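Local atomic coordinates of designed CISK-PX domain (Synthetic construct, PDB entry 4OXW), a protein that was computationally designed on the PX domain of the kinase CISK and, as in natural PX domains, may bind phosphoinositide headgroups at membranes. Residues K9-P13 against L88-Q93; W39-R43 against S109-A113; Y45-Y49 against L66-K70; K54-Y59 against V100-L106. One frame throughout, in Å; residues are numbered along the deposited sequence.

Contact 1: residues K9-P13 against L88-Q93; sequences KVSIP and LEKYIQ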
loop_
_atom_site.group_PDB
_atom_site.type_symbol
_atom_site.label_atom_id
_atom_site.label_comp_id
_atom_site.label_asym_id
_atom_site.label_seq_id
_atom_site.Cartn_x
_atom_site.Cartn_y
_atom_site.Cartn_z
ATOM N N LYS A 9 -1.701 12.879 -4.747
ATOM C CA LYS A 9 -2.467 12.721 -3.511
ATOM C C LYS A 9 -2.886 11.248 -3.537
ATOM O O LYS A 9 -3.364 10.798 -4.571
ATOM C CB LYS A 9 -3.705 13.629 -3.564
ATOM C CG LYS A 9 -4.228 14.091 -2.219
ATOM C CD LYS A 9 -4.813 15.503 -2.281
ATOM C CE LYS A 9 -6.289 15.492 -2.657
ATOM N NZ LYS A 9 -6.737 16.764 -3.295
ATOM N N VAL A 10 -2.640 10.504 -2.443
ATOM C CA VAL A 10 -3.047 9.097 -2.343
ATOM C C VAL A 10 -3.861 8.829 -1.090
ATOM O O VAL A 10 -3.709 9.525 -0.080
ATOM C CB VAL A 10 -1.842 8.147 -2.376
ATOM C CG1 VAL A 10 -1.142 8.285 -3.721
ATOM C CG2 VAL A 10 -0.863 8.475 -1.251
ATOM N N SER A 11 -4.754 7.856 -1.158
ATOM C CA SER A 11 -5.541 7.431 0.001
ATOM C C SER A 11 -5.953 5.978 -0.202
ATOM O O SER A 11 -5.789 5.436 -1.290
ATOM C CB SER A 11 -6.811 8.289 0.187
ATOM O OG SER A 11 -7.686 8.194 -0.933
ATOM N N ILE A 12 -6.367 5.324 0.884
ATOM C CA ILE A 12 -6.828 3.951 0.849
ATOM C C ILE A 12 -8.188 3.864 1.537
ATOM O O ILE A 12 -8.287 3.657 2.769
ATOM C CB ILE A 12 -5.816 2.965 1.512
ATOM C CG1 ILE A 12 -4.434 3.152 0.906
ATOM C CG2 ILE A 12 -6.300 1.530 1.305
ATOM C CD1 ILE A 12 -3.383 2.222 1.495
ATOM N N PRO A 13 -9.256 4.082 0.747
ATOM C CA PRO A 13 -10.603 4.158 1.329
ATOM C C PRO A 13 -11.103 2.825 1.864
ATOM O O PRO A 13 -11.834 2.789 2.870
ATOM C CB PRO A 13 -11.455 4.635 0.144
ATOM C CG PRO A 13 -10.649 4.346 -1.080
ATOM C CD PRO A 13 -9.231 4.548 -0.643
ATOM N N LEU A 88 -1.138 1.411 6.281
ATOM C CA LEU A 88 -0.644 1.364 4.893
ATOM C C LEU A 88 -0.945 2.673 4.176
ATOM O O LEU A 88 -0.166 3.127 3.359
ATOM C CB LEU A 88 -1.307 0.221 4.131
ATOM C CG LEU A 88 -0.860 -1.187 4.548
ATOM C CD1 LEU A 88 -1.642 -2.247 3.807
ATOM C CD2 LEU A 88 0.630 -1.408 4.262
ATOM N N GLU A 89 -2.065 3.299 4.523
ATOM C CA GLU A 89 -2.401 4.628 3.981
ATOM C C GLU A 89 -1.374 5.697 4.407
ATOM O O GLU A 89 -0.852 6.446 3.580
ATOM C CB GLU A 89 -3.819 5.055 4.376
ATOM C CG GLU A 89 -4.185 6.445 3.884
ATOM C CD GLU A 89 -5.616 6.812 4.241
ATOM O OE1 GLU A 89 -5.844 7.049 5.442
ATOM O OE2 GLU A 89 -6.496 6.833 3.343
ATOM N N LYS A 90 -1.056 5.740 5.687
ATOM C CA LYS A 90 -0.038 6.690 6.201
ATOM C C LYS A 90 1.295 6.396 5.533
ATOM O O LYS A 90 2.031 7.310 5.108
ATOM C CB LYS A 90 0.065 6.561 7.734
ATOM C CG LYS A 90 1.174 7.415 8.318
ATOM C CD LYS A 90 1.028 7.478 9.837
ATOM C CE LYS A 90 2.306 7.973 10.512
ATOM N NZ LYS A 90 2.246 7.886 12.009
ATOM N N TYR A 91 1.624 5.109 5.380
ATOM C CA TYR A 91 2.887 4.718 4.726
ATOM C C TYR A 91 3.017 5.267 3.295
ATOM O O TYR A 91 3.985 5.963 2.951
ATOM C CB TYR A 91 2.996 3.210 4.680
ATOM C CG TYR A 91 4.259 2.695 4.016
ATOM C CD1 TYR A 91 5.446 2.590 4.740
ATOM C CD2 TYR A 91 4.252 2.273 2.690
ATOM C CE1 TYR A 91 6.614 2.144 4.132
ATOM C CE2 TYR A 91 5.396 1.797 2.075
ATOM C CZ TYR A 91 6.582 1.754 2.787
ATOM O OH TYR A 91 7.702 1.292 2.150
ATOM N N ILE A 92 2.023 4.962 2.462
ATOM C CA ILE A 92 2.099 5.364 1.069
ATOM C C ILE A 92 1.987 6.899 0.938
ATOM O O ILE A 92 2.629 7.497 0.054
ATOM C CB ILE A 92 1.118 4.565 0.162
ATOM C CG1 ILE A 92 1.493 4.743 -1.312
ATOM C CG2 ILE A 92 -0.336 4.969 0.411
ATOM C CD1 ILE A 92 2.857 4.213 -1.730
ATOM N N GLN A 93 1.242 7.532 1.835
ATOM C CA GLN A 93 1.193 9.040 1.851
ATOM C C GLN A 93 2.560 9.618 2.149
ATOM O O GLN A 93 2.982 10.620 1.538
ATOM C CB GLN A 93 0.128 9.544 2.836
ATOM C CG GLN A 93 -1.269 9.312 2.348
ATOM C CD GLN A 93 -2.371 9.676 3.332
ATOM O OE1 GLN A 93 -2.138 9.853 4.518
ATOM N NE2 GLN A 93 -3.600 9.779 2.824
#
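I12 and V10 of the edge strand 9-18 press onto L88, E89, I92 and Q93 of helix 78-96, part of the PX fold in which a three-stranded antiparallel sheet packs against a helical layer. The axes of segments 9-13 and 88-93 run nearly antiparallel and come within 7.6 Å of each other. The CD1 tip of I12 lies over the first turn of the segment, 3.9 Å from L88 CB, with its CG1 alongside E89 CB. One turn on, V10 CG2 meets I92 CG2 at 3.9 Å, and the same methyl also touches Q93 CG. Two polar bonds run along one side of this apolar seam. The extended chain of E89 slides past I12, and its carboxylate accepts I12 N on OE2 at 2.9 Å, from the anti side and nearly straight at 174°. Q93, extended beyond CG, runs past V10 the opposite way and gives NE2 to V10 O. Replacing Q93 by a leucine would probably leave V10 O without this amide donor, and the edge of the strand less firmly tied to the helix. Further out, S11 is paired through its backbone with K31 of strand 25-34, which sets the strand in place, and F48 backs both I12 and L88. The Q93 amide lies almost flat with its bond: V10 O sits 5° out of the amide plane, 2.9 Å from NE2.

Contact 2: residues W39-R43 against S109-A113; sequences WAVYR and SFLQA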
loop_
_atom_site.group_PDB
_atom_site.type_symbol
_atom_site.label_atom_id
_atom_site.label_comp_id
_atom_site.label_asym_id
_atom_site.label_seq_id
_atom_site.Cartn_x
_atom_site.Cartn_y
_atom_site.Cartn_z
ATOM N N TRP A 39 -7.468 7.710 -10.351
ATOM C CA TRP A 39 -7.620 6.294 -10.684
ATOM C C TRP A 39 -7.368 5.503 -9.393
ATOM O O TRP A 39 -7.092 6.062 -8.339
ATOM C CB TRP A 39 -6.657 5.848 -11.768
ATOM C CG TRP A 39 -5.235 5.941 -11.422
ATOM C CD1 TRP A 39 -4.446 4.961 -10.849
ATOM C CD2 TRP A 39 -4.372 7.061 -11.644
ATOM N NE1 TRP A 39 -3.157 5.420 -10.697
ATOM C CE2 TRP A 39 -3.084 6.709 -11.159
ATOM C CE3 TRP A 39 -4.571 8.353 -12.162
ATOM C CZ2 TRP A 39 -2.004 7.575 -11.209
ATOM C CZ3 TRP A 39 -3.507 9.207 -12.204
ATOM C CH2 TRP A 39 -2.229 8.823 -11.739
ATOM N N ALA A 40 -7.541 4.201 -9.487
ATOM C CA ALA A 40 -7.313 3.312 -8.349
ATOM C C ALA A 40 -6.458 2.139 -8.785
ATOM O O ALA A 40 -6.544 1.682 -9.922
ATOM C CB ALA A 40 -8.645 2.804 -7.839
ATOM N N VAL A 41 -5.662 1.621 -7.858
ATOM C CA VAL A 41 -4.918 0.393 -8.056
ATOM C C VAL A 41 -5.240 -0.434 -6.826
ATOM O O VAL A 41 -5.588 0.103 -5.761
ATOM C CB VAL A 41 -3.391 0.570 -8.204
ATOM C CG1 VAL A 41 -3.101 1.355 -9.507
ATOM C CG2 VAL A 41 -2.778 1.269 -6.999
ATOM N N TYR A 42 -5.086 -1.734 -6.975
ATOM C CA TYR A 42 -5.324 -2.619 -5.861
ATOM C C TYR A 42 -4.049 -3.335 -5.513
ATOM O O TYR A 42 -3.413 -3.919 -6.407
ATOM C CB TYR A 42 -6.401 -3.649 -6.266
ATOM C CG TYR A 42 -7.696 -2.984 -6.530
ATOM C CD1 TYR A 42 -8.629 -2.878 -5.555
ATOM C CD2 TYR A 42 -7.940 -2.385 -7.752
ATOM C CE1 TYR A 42 -9.816 -2.224 -5.798
ATOM C CE2 TYR A 42 -9.110 -1.721 -8.001
ATOM C CZ TYR A 42 -10.054 -1.656 -7.010
ATOM O OH TYR A 42 -11.243 -0.994 -7.226
ATOM N N ARG A 43 -3.698 -3.392 -4.232
ATOM C CA ARG A 43 -2.439 -3.983 -3.791
ATOM C C ARG A 43 -2.598 -4.759 -2.517
ATOM O O ARG A 43 -3.242 -4.321 -1.560
ATOM C CB ARG A 43 -1.357 -2.894 -3.564
ATOM C CG ARG A 43 -1.079 -2.093 -4.825
ATOM C CD ARG A 43 -0.231 -2.899 -5.832
ATOM N NE ARG A 43 0.046 -2.074 -7.009
ATOM C CZ ARG A 43 -0.445 -2.252 -8.208
ATOM N NH1 ARG A 43 -1.277 -3.258 -8.476
ATOM N NH2 ARG A 43 -0.121 -1.411 -9.188
ATOM N N SER A 109 5.392 2.550 -10.728
ATOM C CA SER A 109 4.787 1.278 -11.097
ATOM C C SER A 109 3.738 0.840 -10.033
ATOM O O SER A 109 2.560 0.481 -10.377
ATOM C CB SER A 109 5.865 0.219 -11.270
ATOM O OG SER A 109 5.273 -1.075 -11.475
ATOM N N PHE A 110 4.143 0.935 -8.768
ATOM C CA PHE A 110 3.272 0.531 -7.643
ATOM C C PHE A 110 1.946 1.239 -7.739
ATOM O O PHE A 110 0.882 0.656 -7.503
ATOM C CB PHE A 110 3.950 0.799 -6.316
ATOM C CG PHE A 110 3.179 0.280 -5.132
ATOM C CD1 PHE A 110 3.261 -1.055 -4.784
ATOM C CD2 PHE A 110 2.411 1.146 -4.346
ATOM C CE1 PHE A 110 2.578 -1.537 -3.694
ATOM C CE2 PHE A 110 1.757 0.676 -3.218
ATOM C CZ PHE A 110 1.850 -0.675 -2.899
ATOM N N LEU A 111 1.988 2.518 -8.127
ATOM C CA LEU A 111 0.811 3.341 -8.132
ATOM C C LEU A 111 0.086 3.488 -9.463
ATOM O O LEU A 111 -0.949 4.167 -9.529
ATOM C CB LEU A 111 1.181 4.744 -7.625
ATOM C CG LEU A 111 1.598 4.821 -6.177
ATOM C CD1 LEU A 111 1.983 6.267 -5.918
ATOM C CD2 LEU A 111 0.436 4.371 -5.272
ATOM N N GLN A 112 0.616 2.848 -10.502
ATOM C CA GLN A 112 -0.058 2.931 -11.802
ATOM C C GLN A 112 -0.369 1.596 -12.478
ATOM O O GLN A 112 -1.286 1.524 -13.272
ATOM C CB GLN A 112 0.697 3.867 -12.747
ATOM C CG GLN A 112 0.934 5.257 -12.206
ATOM C CD GLN A 112 1.616 6.210 -13.207
ATOM O OE1 GLN A 112 1.871 5.862 -14.368
ATOM N NE2 GLN A 112 1.932 7.410 -12.741
ATOM N N ALA A 113 0.398 0.558 -12.173
ATOM C CA ALA A 113 0.345 -0.713 -12.901
ATOM C C ALA A 113 -0.996 -1.426 -12.744
ATOM O O ALA A 113 -1.981 -1.093 -13.406
ATOM C CB ALA A 113 1.462 -1.619 -12.421
#
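The R43 chain leaves its strand with CG beside the backbone N (chi1 -59°), which lays CG over one face of the F110 ring, and the bend at chi2 (-75°) turns CD and the guanidinium back to F110 O at the end of helix 105-112, the last helix of this PX fold. F110, with its own CG anti to N, brings the ring beneath that stem: R43 CG stands 4.1 Å from the F110 ring centroid, a CH-pi contact. The guanidinium then grips one atom side-on, R43 NE to F110 O at 2.9 Å and R43 NH2 to the same F110 O at 2.8 Å. NE comes in the carbonyl plane on a lone pair, whereas NH2 stands 52° above that plane. At the other end of the strand segment W39 NE1 donates to L111 O at 2.8 Å, almost straight and within the indole plane, and V41 CG1 packs on that carbonyl between the two polar sites. F110 also meets F48 of helix 45-58 edge-to-face. Two successive carbonyls at the helix's C-terminal end are thus met by an indole N-H and a cationic group, which would be expected to offset the partial negative charge there.

Contact 3: residues Y45-Y49 against L66-K70; sequences YSDFY and LPPKK. With SO4 (sulfate ion), chain B.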
loop_
_atom_site.group_PDB
_atom_site.type_symbol
_atom_site.label_atom_id
_atom_site.label_comp_id
_atom_site.label_asym_id
_atom_site.label_seq_id
_atom_site.Cartn_x
_atom_site.Cartn_y
_atom_site.Cartn_z
ATOM N N TYR A 45 -0.874 -6.600 0.972
ATOM C CA TYR A 45 0.167 -6.268 1.928
ATOM C C TYR A 45 1.527 -6.717 1.410
ATOM O O TYR A 45 2.526 -6.005 1.540
ATOM C CB TYR A 45 -0.048 -6.924 3.310
ATOM C CG TYR A 45 1.086 -6.658 4.262
ATOM C CD1 TYR A 45 1.176 -5.461 4.973
ATOM C CD2 TYR A 45 2.098 -7.608 4.481
ATOM C CE1 TYR A 45 2.225 -5.211 5.845
ATOM C CE2 TYR A 45 3.138 -7.345 5.330
ATOM C CZ TYR A 45 3.227 -6.153 6.000
ATOM O OH TYR A 45 4.262 -5.898 6.869
ATOM N N SER A 46 1.578 -7.898 0.807
ATOM C CA SER A 46 2.869 -8.427 0.302
ATOM C C SER A 46 3.424 -7.569 -0.814
ATOM O O SER A 46 4.642 -7.524 -0.998
ATOM C CB SER A 46 2.733 -9.870 -0.163
ATOM O OG SER A 46 1.767 -10.020 -1.173
ATOM N N ASP A 47 2.554 -6.898 -1.583
ATOM C CA ASP A 47 3.044 -5.917 -2.583
ATOM C C ASP A 47 3.729 -4.726 -1.903
ATOM O O ASP A 47 4.822 -4.272 -2.317
ATOM C CB ASP A 47 1.961 -5.430 -3.493
ATOM C CG ASP A 47 1.271 -6.548 -4.269
ATOM O OD1 ASP A 47 1.978 -7.448 -4.740
ATOM O OD2 ASP A 47 0.058 -6.408 -4.491
ATOM N N PHE A 48 3.095 -4.176 -0.885
ATOM C CA PHE A 48 3.684 -3.117 -0.084
ATOM C C PHE A 48 4.992 -3.545 0.559
ATOM O O PHE A 48 5.943 -2.782 0.607
ATOM C CB PHE A 48 2.799 -2.659 1.059
ATOM C CG PHE A 48 1.618 -1.818 0.672
ATOM C CD1 PHE A 48 1.697 -0.421 0.755
ATOM C CD2 PHE A 48 0.408 -2.382 0.314
ATOM C CE1 PHE A 48 0.584 0.350 0.459
ATOM C CE2 PHE A 48 -0.712 -1.604 0.010
ATOM C CZ PHE A 48 -0.618 -0.225 0.098
ATOM N N TYR A 49 5.060 -4.792 1.029
ATOM C CA TYR A 49 6.256 -5.301 1.690
ATOM C C TYR A 49 7.442 -5.399 0.710
ATOM O O TYR A 49 8.548 -4.989 1.052
ATOM C CB TYR A 49 5.943 -6.668 2.282
ATOM C CG TYR A 49 7.055 -7.243 3.131
ATOM C CD1 TYR A 49 7.120 -6.986 4.493
ATOM C CD2 TYR A 49 7.993 -8.066 2.561
ATOM C CE1 TYR A 49 8.144 -7.502 5.263
ATOM C CE2 TYR A 49 9.001 -8.607 3.321
ATOM C CZ TYR A 49 9.071 -8.322 4.659
ATOM O OH TYR A 49 10.090 -8.891 5.390
ATOM N N LEU A 66 7.082 0.611 7.799
ATOM C CA LEU A 66 5.998 -0.136 7.190
ATOM C C LEU A 66 5.204 -0.803 8.314
ATOM O O LEU A 66 5.802 -1.338 9.223
ATOM C CB LEU A 66 6.571 -1.255 6.300
ATOM C CG LEU A 66 5.515 -2.067 5.514
ATOM C CD1 LEU A 66 4.901 -1.324 4.347
ATOM C CD2 LEU A 66 6.104 -3.355 5.001
ATOM N N PRO A 67 3.877 -0.859 8.199
ATOM C CA PRO A 67 3.081 -1.662 9.160
ATOM C C PRO A 67 3.567 -3.107 9.228
ATOM O O PRO A 67 4.011 -3.682 8.233
ATOM C CB PRO A 67 1.654 -1.571 8.592
ATOM C CG PRO A 67 1.660 -0.294 7.871
ATOM C CD PRO A 67 3.015 -0.126 7.264
ATOM N N PRO A 68 3.526 -3.695 10.413
ATOM C CA PRO A 68 4.183 -4.968 10.629
ATOM C C PRO A 68 3.521 -6.204 10.020
ATOM O O PRO A 68 2.298 -6.239 9.745
ATOM C CB PRO A 68 4.168 -5.097 12.160
ATOM C CG PRO A 68 2.998 -4.357 12.588
ATOM C CD PRO A 68 2.839 -3.205 11.618
ATOM N N LYS A 69 4.328 -7.254 9.870
ATOM C CA LYS A 69 3.829 -8.568 9.524
ATOM C C LYS A 69 3.034 -9.107 10.703
ATOM O O LYS A 69 3.360 -8.835 11.853
ATOM C CB LYS A 69 4.960 -9.562 9.196
ATOM C CG LYS A 69 5.685 -9.254 7.908
ATOM C CD LYS A 69 6.606 -10.392 7.509
ATOM C CE LYS A 69 7.860 -10.420 8.361
ATOM N NZ LYS A 69 9.036 -10.945 7.594
ATOM N N LYS A 70 1.988 -9.855 10.362
ATOM C CA LYS A 70 1.070 -10.405 11.366
ATOM C C LYS A 70 0.623 -11.768 10.928
ATOM O O LYS A 70 0.477 -12.042 9.756
ATOM C CB LYS A 70 -0.185 -9.530 11.531
ATOM C CG LYS A 70 0.096 -8.097 12.029
ATOM C CD LYS A 70 -1.152 -7.233 12.198
ATOM C CE LYS A 70 -1.927 -7.656 13.426
ATOM N NZ LYS A 70 -1.166 -7.624 14.719
HETATM S S SO4 B . -0.933 -10.916 1.893
HETATM O O1 SO4 B . -1.933 -10.341 2.859
HETATM O O2 SO4 B . -1.712 -12.021 1.250
HETATM O O3 SO4 B . -0.259 -10.000 0.945
HETATM O O4 SO4 B . 0.177 -11.404 2.724
#
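Y45 OH gives its proton to P67 O at 2.6 Å, the shortest polar bond between helix 45-58 and the loop 66-70. The carbonyl oxygen lies at the edge of the phenol ring, in its plane, and the donor is tilted 17° from the carbonyl plane. With CG anti to the backbone N (chi1 176°), the Y45 ring extends from the first turn of the helix to the loop. There K69 crosses it at about a right angle, its CG 3.8 Å from Y45 OH. Y49, one turn along, takes the amine end of the same lysine: K69 NZ donates to Y49 OH at 3.2 Å. L66 turns its two methyls to the helix, CD2 lying 3.8 Å from Y49 CD1 and L66 CD1 4.1 Å from F48 CB. R84 of helix 78-96 hydrogen-bonds P68 O and makes a cation-pi contact with Y45. A sulfate, probably from the crystallisation liquor, accepts S46 N on O3 at 2.8 Å and is also hydrogen-bonded by R44. An arginine ending the strand, followed by a tyrosine starting the helix, is characteristic of the phosphoinositide pocket of PX domains; the sulfate is consistent with such an anion site.

Contact 4: residues K54-Y59 against V100-L106; sequences KLQQRY and VLANDEL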
loop_
_atom_site.group_PDB
_atom_site.type_symbol
_atom_site.label_atom_id
_atom_site.label_comp_id
_atom_site.label_asym_id
_atom_site.label_seq_id
_atom_site.Cartn_x
_atom_site.Cartn_y
_atom_site.Cartn_z
ATOM N N LYS A 54 12.620 -3.028 -1.349
ATOM C CA LYS A 54 13.420 -2.519 -2.481
ATOM C C LYS A 54 13.690 -1.048 -2.347
ATOM O O LYS A 54 14.775 -0.599 -2.666
ATOM C CB LYS A 54 12.747 -2.824 -3.821
ATOM C CG LYS A 54 12.597 -4.309 -4.057
ATOM C CD LYS A 54 13.905 -5.040 -3.725
ATOM C CE LYS A 54 14.060 -6.356 -4.456
ATOM N NZ LYS A 54 14.876 -7.371 -3.727
ATOM N N LEU A 55 12.717 -0.288 -1.864
ATOM C CA LEU A 55 12.946 1.140 -1.630
ATOM C C LEU A 55 13.926 1.394 -0.539
ATOM O O LEU A 55 14.732 2.341 -0.609
ATOM C CB LEU A 55 11.652 1.848 -1.254
ATOM C CG LEU A 55 10.795 2.291 -2.399
ATOM C CD1 LEU A 55 9.593 3.010 -1.794
ATOM C CD2 LEU A 55 11.477 3.242 -3.389
ATOM N N GLN A 56 13.845 0.583 0.500
ATOM C CA GLN A 56 14.721 0.718 1.644
ATOM C C GLN A 56 16.177 0.486 1.226
ATOM O O GLN A 56 17.099 1.075 1.795
ATOM C CB GLN A 56 14.280 -0.295 2.671
ATOM C CG GLN A 56 14.965 -0.272 4.002
ATOM C CD GLN A 56 14.238 -1.163 4.979
ATOM O OE1 GLN A 56 14.192 -2.381 4.815
ATOM N NE2 GLN A 56 13.642 -0.554 5.989
ATOM N N GLN A 57 16.389 -0.353 0.226
ATOM C CA GLN A 57 17.743 -0.571 -0.290
ATOM C C GLN A 57 18.275 0.683 -0.990
ATOM O O GLN A 57 19.454 0.992 -0.872
ATOM C CB GLN A 57 17.798 -1.783 -1.211
ATOM C CG GLN A 57 17.684 -3.099 -0.454
ATOM C CD GLN A 57 17.119 -4.262 -1.274
ATOM O OE1 GLN A 57 17.090 -4.234 -2.513
ATOM N NE2 GLN A 57 16.667 -5.303 -0.572
ATOM N N ARG A 58 17.404 1.423 -1.668
ATOM C CA ARG A 58 17.807 2.575 -2.448
ATOM C C ARG A 58 17.903 3.836 -1.593
ATOM O O ARG A 58 18.839 4.642 -1.741
ATOM C CB ARG A 58 16.799 2.809 -3.574
ATOM C CG ARG A 58 16.776 1.755 -4.671
ATOM C CD ARG A 58 15.817 2.188 -5.780
ATOM N NE ARG A 58 15.664 1.206 -6.851
ATOM C CZ ARG A 58 15.098 1.465 -8.030
ATOM N NH1 ARG A 58 14.630 2.678 -8.303
ATOM N NH2 ARG A 58 14.999 0.508 -8.948
ATOM N N TYR A 59 16.950 4.002 -0.676
ATOM C CA TYR A 59 16.771 5.234 0.066
ATOM C C TYR A 59 16.448 4.962 1.523
ATOM O O TYR A 59 15.412 5.401 2.011
ATOM C CB TYR A 59 15.627 6.036 -0.537
ATOM C CG TYR A 59 15.849 6.521 -1.952
ATOM C CD1 TYR A 59 16.655 7.629 -2.189
ATOM C CD2 TYR A 59 15.241 5.894 -3.057
ATOM C CE1 TYR A 59 16.867 8.107 -3.467
ATOM C CE2 TYR A 59 15.470 6.361 -4.352
ATOM C CZ TYR A 59 16.277 7.476 -4.538
ATOM O OH TYR A 59 16.525 7.986 -5.794
ATOM N N VAL A 100 11.555 12.595 -4.460
ATOM C CA VAL A 100 12.487 11.603 -4.971
ATOM C C VAL A 100 11.892 10.163 -4.998
ATOM O O VAL A 100 12.123 9.386 -5.907
ATOM C CB VAL A 100 13.787 11.598 -4.128
ATOM C CG1 VAL A 100 14.673 10.440 -4.531
ATOM C CG2 VAL A 100 14.554 12.911 -4.313
ATOM N N LEU A 101 11.127 9.827 -3.971
ATOM C CA LEU A 101 10.442 8.528 -3.949
ATOM C C LEU A 101 9.240 8.507 -4.885
ATOM O O LEU A 101 9.030 7.520 -5.578
ATOM C CB LEU A 101 9.956 8.207 -2.534
ATOM C CG LEU A 101 11.047 8.154 -1.460
ATOM C CD1 LEU A 101 10.462 7.823 -0.114
ATOM C CD2 LEU A 101 12.115 7.160 -1.820
ATOM N N ALA A 102 8.466 9.576 -4.901
ATOM C CA ALA A 102 7.279 9.661 -5.760
ATOM C C ALA A 102 7.630 9.458 -7.235
ATOM O O ALA A 102 6.813 8.950 -8.034
ATOM C CB ALA A 102 6.585 11.008 -5.562
ATOM N N ASN A 103 8.856 9.844 -7.600
ATOM C CA ASN A 103 9.331 9.732 -8.963
ATOM C C ASN A 103 10.169 8.520 -9.257
ATOM O O ASN A 103 10.594 8.286 -10.397
ATOM C CB ASN A 103 10.085 11.021 -9.332
ATOM C CG ASN A 103 9.161 12.214 -9.396
ATOM O OD1 ASN A 103 9.204 13.112 -8.549
ATOM N ND2 ASN A 103 8.272 12.201 -10.368
ATOM N N ASP A 104 10.401 7.714 -8.232
ATOM C CA ASP A 104 11.119 6.506 -8.413
ATOM C C ASP A 104 10.289 5.491 -9.204
ATOM O O ASP A 104 9.073 5.396 -9.019
ATOM C CB ASP A 104 11.554 5.958 -7.058
ATOM C CG ASP A 104 12.428 4.764 -7.185
ATOM O OD1 ASP A 104 13.644 4.918 -7.014
ATOM O OD2 ASP A 104 11.919 3.661 -7.472
ATOM N N GLU A 105 10.943 4.780 -10.116
ATOM C CA GLU A 105 10.266 3.866 -11.016
ATOM C C GLU A 105 9.437 2.792 -10.252
ATOM O O GLU A 105 8.392 2.344 -10.739
ATOM C CB GLU A 105 11.265 3.191 -11.949
ATOM C CG GLU A 105 11.804 4.145 -13.012
ATOM C CD GLU A 105 13.038 3.621 -13.737
ATOM O OE1 GLU A 105 13.239 2.381 -13.793
ATOM O OE2 GLU A 105 13.805 4.464 -14.261
ATOM N N LEU A 106 9.922 2.393 -9.095
ATOM C CA LEU A 106 9.203 1.376 -8.293
ATOM C C LEU A 106 7.894 1.928 -7.841
ATOM O O LEU A 106 6.875 1.243 -7.863
ATOM C CB LEU A 106 10.015 0.949 -7.077
ATOM C CG LEU A 106 11.237 0.116 -7.399
ATOM C CD1 LEU A 106 12.160 0.071 -6.198
ATOM C CD2 LEU A 106 10.816 -1.260 -7.844
#
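Y59, L55, L101 and D104 make the close, buried part of this contact, where helix 45-58 ends against the turn joining helix 99-102 to helix 105-112. L101 CD2 lies 3.6 Å from Y59 CD2, while V100 CG1 approaches the hydroxyl end of the ring. L55 CD2 reaches L101 CD2 and L106 CD1, each at 4.3 Å. In this part of the PX fold D104 is the N-cap of the last helix. Its CG, anti to the backbone N (chi1 -174°), points the carboxylate so that OD2 accepts L106 N at 2.9 Å, on the anti side. OD1 lies at the edge of the Y59 ring, in its plane, and takes a salt bridge from R58 NH1 at 2.8 Å, on the syn side. An asparagine in place of D104 would probably weaken the hold on R58 by taking away the negative charge that answers its guanidinium. The solvent side belongs to R58 and K54. R58, itself exposed, stretches out from its helix, and L106 CD1 lies 3.7 Å above the centre of the R58 guanidinium. K54 adds only CB there, 3.8 Å from L106 CD1, and its amine end leads away.

Overall arrangement
Contacts 1 and 2 both tie helices to the three-stranded sheet, at its two outermost strands, and meet through I92 packing on F110 and L111. Each combines buried apolar side chains with side-chain bonds to the backbone. Contact 3 is a surface contact of loop and helix, dominated by tyrosine hydroxyls and a lysine, with a sulfate at the helix start, yet its F48 reaches inward to L88 and I12 of contact 1 and to F110 of contact 2. Contacts 1, 2 and 4 are partly buried, contact 1 nearest the chain centre (7 Å between centres) and contact 4 furthest (14 Å). Contact 4 shares helix 45-58 with contact 3 and helix 105-112 with contact 2, and alone relies on a salt bridge.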